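Local coordinates for protein ssDNA binding RNA Polymerase cofactor (Pseudomonas phage LUZ7, PDB 6QLC) that binds single-stranded DNA and serves as a cofactor of RNA polymerase, probably regulating transcription in this N4-related bacterial virus, at residues Thr63-Asp66 and Lys67-Leu71. Sequence-based numbering, arbitrary orientation.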
ATOM      1  N   THR A  63      -1.530  -8.571 -15.158  1.00 61.92           N
ATOM      2  CA  THR A  63      -2.582  -8.910 -16.120  1.00 62.51           C
ATOM      3  C   THR A  63      -2.115  -9.793 -17.266  1.00 65.77           C
ATOM      4  O   THR A  63      -2.941 -10.525 -17.825  1.00 62.55           O
ATOM      5  CB  THR A  63      -3.189  -7.644 -16.731  1.00 60.83           C
ATOM      6  OG1 THR A  63      -2.137  -6.861 -17.299  1.00 67.78           O
ATOM      7  CG2 THR A  63      -3.908  -6.821 -15.695  1.00 47.89           C
ATOM      8  N   VAL A  64      -0.837  -9.757 -17.637  1.00 61.16           N
ATOM      9  CA  VAL A  64      -0.360 -10.289 -18.903  1.00 56.70           C
ATOM     10  C   VAL A  64       0.983 -10.967 -18.664  1.00 58.02           C
ATOM     11  O   VAL A  64       1.747 -10.565 -17.782  1.00 70.02           O
ATOM     12  CB  VAL A  64      -0.304  -9.137 -19.935  1.00 66.44           C
ATOM     13  CG1 VAL A  64       0.747  -9.362 -21.002  1.00 80.20           C
ATOM     14  CG2 VAL A  64      -1.691  -8.908 -20.541  1.00 62.85           C
ATOM     15  N   ASP A  65       1.265 -12.024 -19.434  1.00 61.37           N
ATOM     16  CA  ASP A  65       2.369 -12.933 -19.135  1.00 64.72           C
ATOM     17  C   ASP A  65       3.592 -12.735 -20.032  1.00 77.82           C
ATOM     18  O   ASP A  65       4.334 -13.696 -20.262  1.00 80.38           O
ATOM     19  CB  ASP A  65       1.889 -14.385 -19.219  1.00 79.38           C
ATOM     20  CG  ASP A  65       1.575 -14.833 -20.647  1.00 86.06           C
ATOM     21  OD1 ASP A  65       1.361 -13.966 -21.521  1.00 77.19           O
ATOM     22  OD2 ASP A  65       1.523 -16.062 -20.889  1.00 85.36           O
ATOM     23  N   ASP A  66       3.841 -11.503 -20.493  1.00 70.89           N
ATOM     24  CA  ASP A  66       4.875 -11.186 -21.494  1.00 86.30           C
ATOM     25  C   ASP A  66       4.836 -12.188 -22.650  1.00 85.02           C
ATOM     26  O   ASP A  66       5.833 -12.811 -23.021  1.00 73.05           O
ATOM     27  CB  ASP A  66       6.284 -11.060 -20.876  0.71 72.79           C
ATOM     28  CG  ASP A  66       6.740 -12.299 -20.113  0.71 79.48           C
ATOM     29  OD1 ASP A  66       7.283 -13.236 -20.737  0.71 66.54           O
ATOM     30  OD2 ASP A  66       6.571 -12.327 -18.875  0.71 89.18           O
ATOM     31  N   LYS A  67       3.615 -12.365 -23.180  1.00 80.30           N
ATOM     32  CA  LYS A  67       3.345 -12.985 -24.474  1.00 76.58           C
ATOM     33  C   LYS A  67       2.023 -12.444 -25.002  1.00 72.78           C
ATOM     34  O   LYS A  67       1.475 -12.995 -25.963  1.00 86.34           O
ATOM     35  CB  LYS A  67       3.274 -14.517 -24.401  1.00 76.55           C
ATOM     36  CG  LYS A  67       4.580 -15.232 -24.668  1.00 80.60           C
ATOM     37  CD  LYS A  67       4.389 -16.746 -24.743  1.00 90.56           C
ATOM     38  CE  LYS A  67       4.389 -17.252 -26.184  1.00103.55           C
ATOM     39  NZ  LYS A  67       5.006 -18.610 -26.314  1.00 92.27           N
ATOM     40  N   GLY A  68       1.501 -11.388 -24.385  1.00 73.89           N
ATOM     41  CA  GLY A  68       0.171 -10.888 -24.667  1.00 79.45           C
ATOM     42  C   GLY A  68      -0.873 -11.585 -23.815  1.00 78.68           C
ATOM     43  O   GLY A  68      -1.865 -10.969 -23.410  1.00 76.34           O
ATOM     44  N   LYS A  69      -0.635 -12.867 -23.519  1.00 78.14           N
ATOM     45  CA  LYS A  69      -1.644 -13.755 -22.935  1.00 78.31           C
ATOM     46  C   LYS A  69      -2.038 -13.291 -21.536  1.00 71.72           C
ATOM     47  O   LYS A  69      -1.157 -13.135 -20.678  1.00 60.08           O
ATOM     48  CB  LYS A  69      -1.115 -15.195 -22.861  1.00 76.09           C
ATOM     49  CG  LYS A  69      -0.942 -15.924 -24.195  1.00 93.03           C
ATOM     50  CD  LYS A  69       0.318 -16.806 -24.201  1.00 90.75           C
ATOM     51  CE  LYS A  69       0.335 -17.761 -25.399  1.00 88.19           C
ATOM     52  NZ  LYS A  69       0.811 -17.082 -26.640  1.00 82.78           N
ATOM     53  N   PRO A  70      -3.325 -13.056 -21.262  1.00 80.06           N
ATOM     54  CA  PRO A  70      -3.748 -12.790 -19.880  1.00 71.43           C
ATOM     55  C   PRO A  70      -3.309 -13.909 -18.941  1.00 68.14           C
ATOM     56  O   PRO A  70      -3.290 -15.089 -19.305  1.00 58.15           O
ATOM     57  CB  PRO A  70      -5.272 -12.696 -19.987  1.00 65.00           C
ATOM     58  CG  PRO A  70      -5.520 -12.263 -21.408  1.00 58.08           C
ATOM     59  CD  PRO A  70      -4.430 -12.901 -22.225  1.00 75.79           C
ATOM     60  N   LEU A  71      -2.900 -13.523 -17.738  1.00 61.63           N
ATOM     61  CA  LEU A  71      -2.420 -14.495 -16.766  1.00 64.95           C
ATOM     62  C   LEU A  71      -3.540 -15.437 -16.347  1.00 50.93           C
ATOM     63  O   LEU A  71      -4.716 -15.064 -16.309  1.00 51.27           O
ATOM     64  CB  LEU A  71      -1.870 -13.786 -15.524  1.00 53.03           C
ATOM     65  CG  LEU A  71      -0.717 -12.809 -15.742  1.00 54.83           C
ATOM     66  CD1 LEU A  71      -0.543 -11.916 -14.526  1.00 52.85           C
ATOM     67  CD2 LEU A  71       0.545 -13.602 -16.032  1.00 49.12           C
TER
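Lys67 follows Asp66 at the tip of a hairpin-like loop that joins helix 53-61 to helix 73-86 and doubles back on itself through a single antiparallel beta bridge between Val64 and Pro70. The start of the Lys67 side chain lies beside Asp65, its CB 3.5 Å from OD1 of Asp65, while the rest of the chain, bent at chi3 and chi4, leads away from Thr63-Asp66. Gly68 has a positive phi (88°), which helps turn the chain back; its carbonyl O lies 3.5 Å from CG2 of Val64. At Lys69 the carboxylate of Asp65 folds inward, its CG set between the backbone N and the carbonyl carbon (chi1 70°). This brings OD1 to 3.0 Å from Lys69 N and sets the carboxylate alongside CB and CD of Lys69, the two side chains crossing at a slant, with CB of Lys69 3.1 Å from OD1 of Asp65. The two charged ends stay apart, NZ of Lys69 being 5.9 Å from OD2 of Asp65. Lys69 O accepts the backbone N-H of Asp65, a bent bond (137° at the hydrogen), and also receives a CA-H...O contact from Val64. Pro70 directs its own CA-H at Thr63 O, which also accepts the N-H of Leu71; the Thr63 hydroxyl bonds instead to Gln59 O in the preceding helix. Leu71 closes the open end of the loop with both methyls against the Thr63-Asp65 arm: CD1 lies 3.5 Å from Thr63 N, and CD2 is 3.5 Å from CB of Asp65.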